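Local coordinates for transcription initiation factor tfiid subunit 72/90-100 KDA (Encephalitozoon cuniculi, PDB 2J4B), which is the TAF5 N-terminal domain, part of a TFIID and SAGA subunit that probably takes part in regulating RNA polymerase II transcription initiation, at residues L33-F38 with S96-S101; F43-Q48 with D52-F57; N112-R117 with Y121-L126. All blocks are in the same frame, centred on the assembly; numbering follows the deposited sequence.

Contact 1 (L33-F38 with S96-S101)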
loop_
_atom_site.group_PDB
_atom_site.type_symbol
_atom_site.label_atom_id
_atom_site.label_comp_id
_atom_site.label_asym_id
_atom_site.label_seq_id
_atom_site.Cartn_x
_atom_site.Cartn_y
_atom_site.Cartn_z
ATOM N N LEU A 33 -5.787 1.703 3.242
ATOM C CA LEU A 33 -4.479 1.109 3.440
ATOM C C LEU A 33 -3.915 0.478 2.166
ATOM O O LEU A 33 -2.705 0.426 1.991
ATOM C CB LEU A 33 -4.551 0.059 4.553
ATOM C CG LEU A 33 -3.258 -0.700 4.875
ATOM C CD1 LEU A 33 -2.055 0.216 5.193
ATOM C CD2 LEU A 33 -3.473 -1.685 6.027
ATOM N N LEU A 34 -4.767 -0.030 1.283
ATOM C CA LEU A 34 -4.250 -0.731 0.107
ATOM C C LEU A 34 -3.586 0.183 -0.934
ATOM O O LEU A 34 -2.738 -0.281 -1.692
ATOM C CB LEU A 34 -5.326 -1.570 -0.558
ATOM C CG LEU A 34 -5.978 -2.672 0.291
ATOM C CD1 LEU A 34 -7.114 -3.350 -0.538
ATOM C CD2 LEU A 34 -4.960 -3.700 0.864
ATOM N N TYR A 35 -3.949 1.465 -0.979
ATOM C CA TYR A 35 -3.420 2.354 -2.021
ATOM C C TYR A 35 -1.939 2.679 -1.849
ATOM O O TYR A 35 -1.154 2.461 -2.784
ATOM C CB TYR A 35 -4.203 3.669 -2.129
ATOM C CG TYR A 35 -3.564 4.642 -3.119
ATOM C CD1 TYR A 35 -3.447 4.315 -4.462
ATOM C CD2 TYR A 35 -3.067 5.858 -2.708
ATOM C CE1 TYR A 35 -2.885 5.177 -5.353
ATOM C CE2 TYR A 35 -2.501 6.739 -3.598
ATOM C CZ TYR A 35 -2.414 6.402 -4.925
ATOM O OH TYR A 35 -1.832 7.276 -5.836
ATOM N N PRO A 36 -1.558 3.238 -0.681
ATOM C CA PRO A 36 -0.135 3.469 -0.407
ATOM C C PRO A 36 0.684 2.183 -0.392
ATOM O O PRO A 36 1.794 2.172 -0.884
ATOM C CB PRO A 36 -0.137 4.143 0.970
ATOM C CG PRO A 36 -1.462 3.825 1.558
ATOM C CD PRO A 36 -2.404 3.705 0.428
ATOM N N LEU A 37 0.141 1.103 0.144
ATOM C CA LEU A 37 0.840 -0.170 0.101
ATOM C C LEU A 37 1.103 -0.615 -1.347
ATOM O O LEU A 37 2.197 -1.077 -1.680
ATOM C CB LEU A 37 0.016 -1.234 0.811
ATOM C CG LEU A 37 0.596 -2.652 0.794
ATOM C CD1 LEU A 37 2.116 -2.695 1.127
ATOM C CD2 LEU A 37 -0.234 -3.534 1.766
ATOM N N PHE A 38 0.075 -0.476 -2.183
ATOM C CA PHE A 38 0.131 -0.788 -3.610
ATOM C C PHE A 38 1.240 -0.050 -4.363
ATOM O O PHE A 38 2.040 -0.655 -5.061
ATOM C CB PHE A 38 -1.219 -0.445 -4.235
ATOM C CG PHE A 38 -1.237 -0.462 -5.729
ATOM C CD1 PHE A 38 -1.315 -1.657 -6.422
ATOM C CD2 PHE A 38 -1.244 0.724 -6.446
ATOM C CE1 PHE A 38 -1.378 -1.668 -7.818
ATOM C CE2 PHE A 38 -1.321 0.730 -7.842
ATOM C CZ PHE A 38 -1.385 -0.467 -8.522
ATOM N N SER A 96 8.298 10.277 1.616
ATOM C CA SER A 96 7.500 10.973 2.633
ATOM C C SER A 96 6.420 10.089 3.209
ATOM O O SER A 96 6.127 9.013 2.677
ATOM C CB SER A 96 6.848 12.213 2.044
ATOM O OG SER A 96 7.827 13.205 1.814
ATOM N N LYS A 97 5.801 10.558 4.279
ATOM C CA LYS A 97 4.802 9.771 4.963
ATOM C C LYS A 97 3.398 9.972 4.431
ATOM O O LYS A 97 2.941 11.098 4.246
ATOM C CB LYS A 97 4.866 10.015 6.474
ATOM C CG LYS A 97 5.869 9.092 7.122
ATOM C CD LYS A 97 6.068 9.361 8.576
ATOM C CE LYS A 97 7.297 8.601 9.077
ATOM N NZ LYS A 97 7.226 7.154 8.670
ATOM N N TYR A 98 2.732 8.851 4.161
ATOM C CA TYR A 98 1.329 8.860 3.740
ATOM C C TYR A 98 0.458 8.696 4.986
ATOM O O TYR A 98 0.664 7.788 5.797
ATOM C CB TYR A 98 1.063 7.755 2.712
ATOM C CG TYR A 98 -0.288 7.846 2.032
ATOM C CD1 TYR A 98 -1.430 7.364 2.653
ATOM C CD2 TYR A 98 -0.419 8.389 0.760
ATOM C CE1 TYR A 98 -2.649 7.438 2.052
ATOM C CE2 TYR A 98 -1.654 8.461 0.144
ATOM C CZ TYR A 98 -2.761 7.973 0.799
ATOM O OH TYR A 98 -3.998 8.019 0.207
ATOM N N HIS A 99 -0.497 9.609 5.120
ATOM C CA HIS A 99 -1.346 9.738 6.284
ATOM C C HIS A 99 -2.671 8.998 6.113
ATOM O O HIS A 99 -3.326 9.124 5.077
ATOM C CB HIS A 99 -1.636 11.203 6.534
ATOM C CG HIS A 99 -0.469 11.972 7.075
ATOM N ND1 HIS A 99 0.607 12.340 6.295
ATOM C CD2 HIS A 99 -0.224 12.465 8.313
ATOM C CE1 HIS A 99 1.475 13.006 7.036
ATOM N NE2 HIS A 99 0.994 13.094 8.263
ATOM N N LEU A 100 -3.047 8.220 7.138
ATOM C CA LEU A 100 -4.324 7.517 7.187
ATOM C C LEU A 100 -4.950 7.781 8.560
ATOM O O LEU A 100 -4.250 8.127 9.508
ATOM C CB LEU A 100 -4.125 6.011 6.988
ATOM C CG LEU A 100 -3.493 5.502 5.674
ATOM C CD1 LEU A 100 -2.879 4.146 5.845
ATOM C CD2 LEU A 100 -4.486 5.479 4.505
ATOM N N SER A 101 -6.268 7.649 8.660
ATOM C CA SER A 101 -6.938 7.707 9.949
ATOM C C SER A 101 -7.720 6.425 10.132
ATOM O O SER A 101 -8.318 5.919 9.178
ATOM C CB SER A 101 -7.877 8.908 10.022
ATOM O OG SER A 101 -9.068 8.659 9.287
#
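Pro36 lies over one face of the Tyr98 ring. This is a CH-pi contact. Pro36 CB sits 4.0 Å from the centroid of the Tyr98 ring, 20° off the ring normal, and is shifted toward the rim. The proline ring then runs along one side of the phenol: Pro36 CG comes to 3.7 Å from Tyr98 CD1, and CD leans toward CE1. The two side chains cross at about a right angle. Tyr98 has its CG anti to the backbone N (chi1 -169°), which carries the ring from the strand to the helix.

The far end of Tyr98 meets a second aromatic. Its OH approaches the edge of the Tyr35 ring near that ring's plane, 3.7 Å from Tyr35 CD2. The two tyrosines also cross nearly at right angles, and their contact is van der Waals in kind.

Leucines extend the apolar patch on the other side. Leu33 CD1 touches Leu100 CD1 at 4.1 Å. The second methyl of Leu100, CD2, lies in the plane of the Tyr98 ring at its edge, so Leu100 borders the ring while Pro36 covers it. Tyr98 and Leu100 are alternate residues of the strand, and their CB atoms both point to the helix.

The contact thus sets the start of helix 34-47 against one face of strand 98-103. Leu130 of the parallel strand 130-135 packs against Leu33, Pro36, Tyr98 and Leu100. Tyr35 reaches helix 69-75 through Glu71, Ile72 and Phe75, and Leu34 packs on helix 8-21.

Contact 2 (F43-Q48 with D52-F57)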
loop_
_atom_site.group_PDB
_atom_site.type_symbol
_atom_site.label_atom_id
_atom_site.label_comp_id
_atom_site.label_asym_id
_atom_site.label_seq_id
_atom_site.Cartn_x
_atom_site.Cartn_y
_atom_site.Cartn_z
ATOM N N PHE A 43 6.833 0.581 -6.523
ATOM C CA PHE A 43 8.122 1.254 -6.454
ATOM C C PHE A 43 9.239 0.308 -5.993
ATOM O O PHE A 43 10.397 0.448 -6.417
ATOM C CB PHE A 43 8.032 2.454 -5.518
ATOM C CG PHE A 43 7.374 3.667 -6.131
ATOM C CD1 PHE A 43 6.776 3.612 -7.376
ATOM C CD2 PHE A 43 7.336 4.865 -5.432
ATOM C CE1 PHE A 43 6.179 4.719 -7.915
ATOM C CE2 PHE A 43 6.730 5.989 -5.975
ATOM C CZ PHE A 43 6.143 5.909 -7.205
ATOM N N ASP A 44 8.899 -0.656 -5.136
ATOM C CA ASP A 44 9.897 -1.596 -4.623
ATOM C C ASP A 44 10.332 -2.645 -5.669
ATOM O O ASP A 44 11.508 -3.029 -5.720
ATOM C CB ASP A 44 9.402 -2.252 -3.349
ATOM C CG ASP A 44 9.756 -1.454 -2.115
ATOM O OD1 ASP A 44 10.797 -0.766 -2.160
ATOM O OD2 ASP A 44 9.015 -1.498 -1.092
ATOM N N LEU A 45 9.400 -3.085 -6.512
ATOM C CA LEU A 45 9.724 -3.970 -7.628
ATOM C C LEU A 45 10.601 -3.273 -8.673
ATOM O O LEU A 45 11.484 -3.901 -9.297
ATOM C CB LEU A 45 8.446 -4.507 -8.282
ATOM C CG LEU A 45 7.624 -5.491 -7.431
ATOM C CD1 LEU A 45 6.223 -5.697 -8.073
ATOM C CD2 LEU A 45 8.345 -6.834 -7.187
ATOM N N ILE A 46 10.349 -1.982 -8.864
ATOM C CA ILE A 46 11.150 -1.150 -9.765
ATOM C C ILE A 46 12.587 -0.983 -9.254
ATOM O O ILE A 46 13.556 -1.104 -10.010
ATOM C CB ILE A 46 10.512 0.234 -9.944
ATOM C CG1 ILE A 46 9.271 0.140 -10.843
ATOM C CG2 ILE A 46 11.494 1.216 -10.541
ATOM C CD1 ILE A 46 8.456 1.430 -10.864
ATOM N N GLN A 47 12.719 -0.718 -7.964
ATOM C CA GLN A 47 14.021 -0.535 -7.357
ATOM C C GLN A 47 14.848 -1.810 -7.429
ATOM O O GLN A 47 16.059 -1.749 -7.621
ATOM C CB GLN A 47 13.870 -0.101 -5.903
ATOM C CG GLN A 47 15.135 0.492 -5.319
ATOM C CD GLN A 47 14.935 0.951 -3.903
ATOM O OE1 GLN A 47 14.978 2.156 -3.624
ATOM N NE2 GLN A 47 14.693 0.002 -2.990
ATOM N N GLN A 48 14.189 -2.956 -7.283
ATOM C CA GLN A 48 14.846 -4.254 -7.496
ATOM C C GLN A 48 15.117 -4.524 -8.989
ATOM O O GLN A 48 15.673 -5.548 -9.329
ATOM C CB GLN A 48 13.994 -5.400 -6.941
ATOM C CG GLN A 48 13.912 -5.500 -5.432
ATOM C CD GLN A 48 12.777 -6.428 -4.976
ATOM O OE1 GLN A 48 12.605 -7.538 -5.492
ATOM N NE2 GLN A 48 11.993 -5.966 -4.009
ATOM N N ASP A 52 9.227 -5.722 -15.402
ATOM C CA ASP A 52 8.144 -6.542 -15.907
ATOM C C ASP A 52 7.154 -6.867 -14.791
ATOM O O ASP A 52 5.956 -6.573 -14.889
ATOM C CB ASP A 52 8.696 -7.821 -16.533
ATOM C CG ASP A 52 9.226 -7.599 -17.944
ATOM O OD1 ASP A 52 8.970 -6.519 -18.525
ATOM O OD2 ASP A 52 9.890 -8.510 -18.481
ATOM N N GLU A 53 7.668 -7.461 -13.718
ATOM C CA GLU A 53 6.834 -7.873 -12.619
ATOM C C GLU A 53 6.061 -6.679 -12.094
ATOM O O GLU A 53 4.890 -6.811 -11.724
ATOM C CB GLU A 53 7.676 -8.491 -11.500
ATOM C CG GLU A 53 8.343 -9.817 -11.875
ATOM C CD GLU A 53 8.822 -10.584 -10.649
ATOM O OE1 GLU A 53 8.502 -10.133 -9.525
ATOM O OE2 GLU A 53 9.503 -11.635 -10.800
ATOM N N ALA A 54 6.728 -5.522 -12.074
ATOM C CA ALA A 54 6.133 -4.291 -11.562
ATOM C C ALA A 54 4.936 -3.870 -12.390
ATOM O O ALA A 54 3.897 -3.529 -11.840
ATOM C CB ALA A 54 7.167 -3.172 -11.514
ATOM N N LYS A 55 5.071 -3.921 -13.711
ATOM C CA LYS A 55 3.985 -3.512 -14.603
ATOM C C LYS A 55 2.789 -4.454 -14.528
ATOM O O LYS A 55 1.646 -4.008 -14.602
ATOM C CB LYS A 55 4.480 -3.399 -16.041
ATOM C CG LYS A 55 5.553 -2.327 -16.244
ATOM C CD LYS A 55 5.873 -2.122 -17.719
ATOM C CE LYS A 55 6.513 -3.327 -18.341
ATOM N NZ LYS A 55 6.155 -3.389 -19.792
ATOM N N GLU A 56 3.049 -5.753 -14.371
ATOM C CA GLU A 56 1.972 -6.734 -14.198
ATOM C C GLU A 56 1.181 -6.501 -12.903
ATOM O O GLU A 56 -0.046 -6.613 -12.889
ATOM C CB GLU A 56 2.523 -8.162 -14.185
ATOM C CG GLU A 56 3.430 -8.508 -15.343
ATOM C CD GLU A 56 3.451 -9.999 -15.650
ATOM O OE1 GLU A 56 2.851 -10.780 -14.863
ATOM O OE2 GLU A 56 4.049 -10.380 -16.693
ATOM N N PHE A 57 1.890 -6.220 -11.814
ATOM C CA PHE A 57 1.260 -6.027 -10.512
ATOM C C PHE A 57 0.387 -4.771 -10.517
ATOM O O PHE A 57 -0.750 -4.775 -10.071
ATOM C CB PHE A 57 2.330 -5.911 -9.414
ATOM C CG PHE A 57 1.787 -5.446 -8.086
ATOM C CD1 PHE A 57 1.202 -6.340 -7.212
ATOM C CD2 PHE A 57 1.850 -4.113 -7.727
ATOM C CE1 PHE A 57 0.691 -5.914 -5.987
ATOM C CE2 PHE A 57 1.340 -3.674 -6.519
ATOM C CZ PHE A 57 0.760 -4.579 -5.643
#
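Leu45 and Ala54 form the tight part of this contact. Their CB atoms are 3.7 Å apart, where the two backbones also come nearest, with 5.3 Å between the Leu45 CA and the Ala54 CA. The small Ala54 side chain lets the helices draw this close. Leu45 CD1 lies against the backbone of the other helix, 3.8 Å from Ala54 CA, and it also touches Phe57 CB at 4.1 Å. Leu45 has CG anti to the carbonyl carbon (chi1 -69°), and from there its two methyls part: CD1 goes to the backbone of Glu53 and Ala54 and to Phe57 CB, CD2 toward the Glu53 carboxylate. Ile46 borders Ala54 from another side, with its CG1 4.0 Å from Ala54 CB.

The segments belong to helices 34-47 and 51-61, which are joined by a three-residue turn. They make an antiparallel helical hairpin. The axes of the two short segments pass 8.4 Å apart and their directions differ by 165°.

Packing is looser at the solvent side. Glu53 is exposed, and its extended chain crosses Leu45 at about a right angle. The carboxylate oxygen Glu53 OE1 comes to 4.0 Å from Leu45 CD2, a van der Waals touch at the margin of the apolar patch.

The buried side continues into other helices. Phe57 meets the rings of Tyr12 and Tyr61 and packs on Ile41. Ile46 packs on Val81 and Ile84 of helix 81-86, and Leu45 touches Met8 of helix 8-21.

Contact 3 (N112-R117 with Y121-L126)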
loop_
_atom_site.group_PDB
_atom_site.type_symbol
_atom_site.label_atom_id
_atom_site.label_comp_id
_atom_site.label_asym_id
_atom_site.label_seq_id
_atom_site.Cartn_x
_atom_site.Cartn_y
_atom_site.Cartn_z
ATOM N N ASN A 112 -3.085 -7.178 14.598
ATOM C CA ASN A 112 -3.237 -8.578 14.972
ATOM C C ASN A 112 -3.113 -9.448 13.730
ATOM O O ASN A 112 -2.389 -10.436 13.714
ATOM C CB ASN A 112 -4.600 -8.823 15.645
ATOM C CG ASN A 112 -4.714 -8.187 17.028
ATOM O OD1 ASN A 112 -3.726 -7.788 17.631
ATOM N ND2 ASN A 112 -5.932 -8.094 17.533
ATOM N N PHE A 113 -3.810 -9.072 12.670
ATOM C CA PHE A 113 -3.755 -9.850 11.422
ATOM C C PHE A 113 -2.346 -9.907 10.818
ATOM O O PHE A 113 -1.865 -10.973 10.432
ATOM C CB PHE A 113 -4.734 -9.283 10.385
ATOM C CG PHE A 113 -4.657 -9.974 9.083
ATOM C CD1 PHE A 113 -5.146 -11.261 8.945
ATOM C CD2 PHE A 113 -4.050 -9.377 8.006
ATOM C CE1 PHE A 113 -5.047 -11.915 7.756
ATOM C CE2 PHE A 113 -3.941 -10.044 6.810
ATOM C CZ PHE A 113 -4.445 -11.295 6.680
ATOM N N LEU A 114 -1.684 -8.757 10.730
ATOM C CA LEU A 114 -0.320 -8.708 10.174
ATOM C C LEU A 114 0.711 -9.446 11.044
ATOM O O LEU A 114 1.589 -10.130 10.527
ATOM C CB LEU A 114 0.121 -7.266 9.961
ATOM C CG LEU A 114 -0.771 -6.403 9.067
ATOM C CD1 LEU A 114 -0.427 -4.919 9.273
ATOM C CD2 LEU A 114 -0.633 -6.821 7.603
ATOM N N GLU A 115 0.600 -9.310 12.359
ATOM C CA GLU A 115 1.487 -10.036 13.295
ATOM C C GLU A 115 1.221 -11.537 13.366
ATOM O O GLU A 115 2.145 -12.337 13.545
ATOM C CB GLU A 115 1.367 -9.461 14.706
ATOM C CG GLU A 115 2.093 -8.139 14.878
ATOM C CD GLU A 115 1.980 -7.575 16.289
ATOM O OE1 GLU A 115 0.955 -7.802 16.980
ATOM O OE2 GLU A 115 2.940 -6.895 16.701
ATOM N N GLU A 116 -0.043 -11.929 13.257
ATOM C CA GLU A 116 -0.387 -13.343 13.344
ATOM C C GLU A 116 0.039 -14.093 12.085
ATOM O O GLU A 116 0.250 -15.302 12.112
ATOM C CB GLU A 116 -1.886 -13.518 13.586
ATOM C CG GLU A 116 -2.325 -14.983 13.723
ATOM C CD GLU A 116 -3.680 -15.118 14.404
ATOM O OE1 GLU A 116 -4.476 -14.142 14.356
ATOM O OE2 GLU A 116 -3.953 -16.186 14.996
ATOM N N ARG A 117 0.164 -13.363 10.982
ATOM C CA ARG A 117 0.534 -13.953 9.710
ATOM C C ARG A 117 1.945 -13.570 9.310
ATOM O O ARG A 117 2.340 -13.766 8.172
ATOM C CB ARG A 117 -0.441 -13.506 8.618
ATOM C CG ARG A 117 -1.876 -13.982 8.822
ATOM C CD ARG A 117 -2.469 -14.360 7.477
ATOM N NE ARG A 117 -3.813 -14.938 7.537
ATOM C CZ ARG A 117 -4.408 -15.499 6.487
ATOM N NH1 ARG A 117 -3.770 -15.557 5.320
ATOM N NH2 ARG A 117 -5.632 -16.004 6.595
ATOM N N TYR A 121 6.772 -7.572 5.763
ATOM C CA TYR A 121 7.001 -6.495 4.810
ATOM C C TYR A 121 5.960 -5.385 4.966
ATOM O O TYR A 121 6.290 -4.206 4.840
ATOM C CB TYR A 121 6.995 -7.027 3.382
ATOM C CG TYR A 121 6.982 -5.926 2.359
ATOM C CD1 TYR A 121 8.166 -5.362 1.915
ATOM C CD2 TYR A 121 5.780 -5.418 1.868
ATOM C CE1 TYR A 121 8.167 -4.349 0.994
ATOM C CE2 TYR A 121 5.769 -4.387 0.952
ATOM C CZ TYR A 121 6.970 -3.857 0.520
ATOM O OH TYR A 121 6.987 -2.838 -0.390
ATOM N N ILE A 122 4.703 -5.754 5.225
ATOM C CA ILE A 122 3.629 -4.762 5.335
ATOM C C ILE A 122 3.795 -3.936 6.602
ATOM O O ILE A 122 3.517 -2.745 6.597
ATOM C CB ILE A 122 2.223 -5.397 5.328
ATOM C CG1 ILE A 122 1.945 -6.105 3.998
ATOM C CG2 ILE A 122 1.151 -4.325 5.581
ATOM C CD1 ILE A 122 0.522 -6.679 3.878
ATOM N N LEU A 123 4.254 -4.578 7.683
ATOM C CA LEU A 123 4.529 -3.896 8.963
ATOM C C LEU A 123 5.684 -2.922 8.824
ATOM O O LEU A 123 5.711 -1.896 9.471
ATOM C CB LEU A 123 4.896 -4.905 10.068
ATOM C CG LEU A 123 3.838 -5.901 10.534
ATOM C CD1 LEU A 123 4.467 -7.083 11.280
ATOM C CD2 LEU A 123 2.817 -5.227 11.393
ATOM N N LYS A 124 6.660 -3.270 7.991
ATOM C CA LYS A 124 7.779 -2.382 7.738
ATOM C C LYS A 124 7.242 -1.144 7.080
ATOM O O LYS A 124 7.528 -0.031 7.513
ATOM C CB LYS A 124 8.814 -3.048 6.848
ATOM C CG LYS A 124 10.092 -2.240 6.634
ATOM C CD LYS A 124 11.030 -2.963 5.662
ATOM C CE LYS A 124 10.410 -3.153 4.248
ATOM N NZ LYS A 124 11.328 -3.976 3.374
ATOM N N ILE A 125 6.416 -1.337 6.063
ATOM C CA ILE A 125 5.825 -0.214 5.356
ATOM C C ILE A 125 5.043 0.698 6.309
ATOM O O ILE A 125 5.183 1.913 6.247
ATOM C CB ILE A 125 4.902 -0.678 4.209
ATOM C CG1 ILE A 125 5.715 -1.387 3.119
ATOM C CG2 ILE A 125 4.073 0.527 3.642
ATOM C CD1 ILE A 125 6.798 -0.559 2.548
ATOM N N LEU A 126 4.238 0.112 7.190
ATOM C CA LEU A 126 3.456 0.895 8.151
ATOM C C LEU A 126 4.366 1.770 8.973
ATOM O O LEU A 126 4.138 2.965 9.071
ATOM C CB LEU A 126 2.663 0.007 9.104
ATOM C CG LEU A 126 1.531 -0.831 8.532
ATOM C CD1 LEU A 126 0.411 -1.032 9.579
ATOM C CD2 LEU A 126 1.007 -0.198 7.298
#
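Leu114 meets Ile122, Leu123 and Leu126 in a contact of aliphatic side chains; the aromatic rings of both segments face other helices. The Phe113 ring stacks on Trp18 of helix 8-21, and the Phe113 side chain also touches Leu119. The Tyr121 side chain packs on Leu37 and Ile41 of helix 34-47. The flat carboxylate of Glu115 ends an extended, exposed chain, and only the CG of that chain comes near the other helix, 4.4 Å from Leu123 CD1.

Leu114 is the centre of the contact, and its branches share three partners. Its CG stands anti to the carbonyl carbon (chi1 -57°), and the two methyls diverge from there toward the second helix. Leu114 CD2 meets Ile122 CG2 at 3.7 Å, with Ile122 CD1 close by, and these two side chains cross at about a right angle. Leu114 CD1 reaches tip to tip for Leu126 CD1, 4.0 Å away. Leu123 instead slides past Leu114 in the opposite direction, and its CD2 comes to rest 3.7 Å from Leu114 CB. The same Leu123 methyl also lies near Leu114 CD1. The contact is therefore wholly apolar at its middle, with Glu115 at the exposed margin.

The axes of the two short segments are 10.0 Å apart at closest approach, and their directions differ by 134°. Helices 104-116 and 120-129, with three residues between them, form a splayed, roughly antiparallel helical hairpin. This hairpin makes the connection between the two parallel strands 98-103 and 130-135.

In the fold
All three contacts lie in the NTD2 domain of TAF5. Contacts 1 and 2 share helix 34-47, one near its start and one at its end, with centres about 18 Å apart. Contact 2 falls between the two segments of contact 1 in sequence. Contact 3 follows both, on the hairpin after strand 98-103, and its centre is about 14 Å from that of contact 1 and about 21 Å from that of contact 2. The three still touch. Phe38 packs on Phe57, Leu33 CD1 lies 3.7 Å from Leu126 CD2, and Asp44 OD2 probably hydrogen-bonds Tyr121 OH. Helix 34-47, an arm of the early hairpin, also packs on the two-stranded sheet and the late hairpin, within one compact, mostly helical domain.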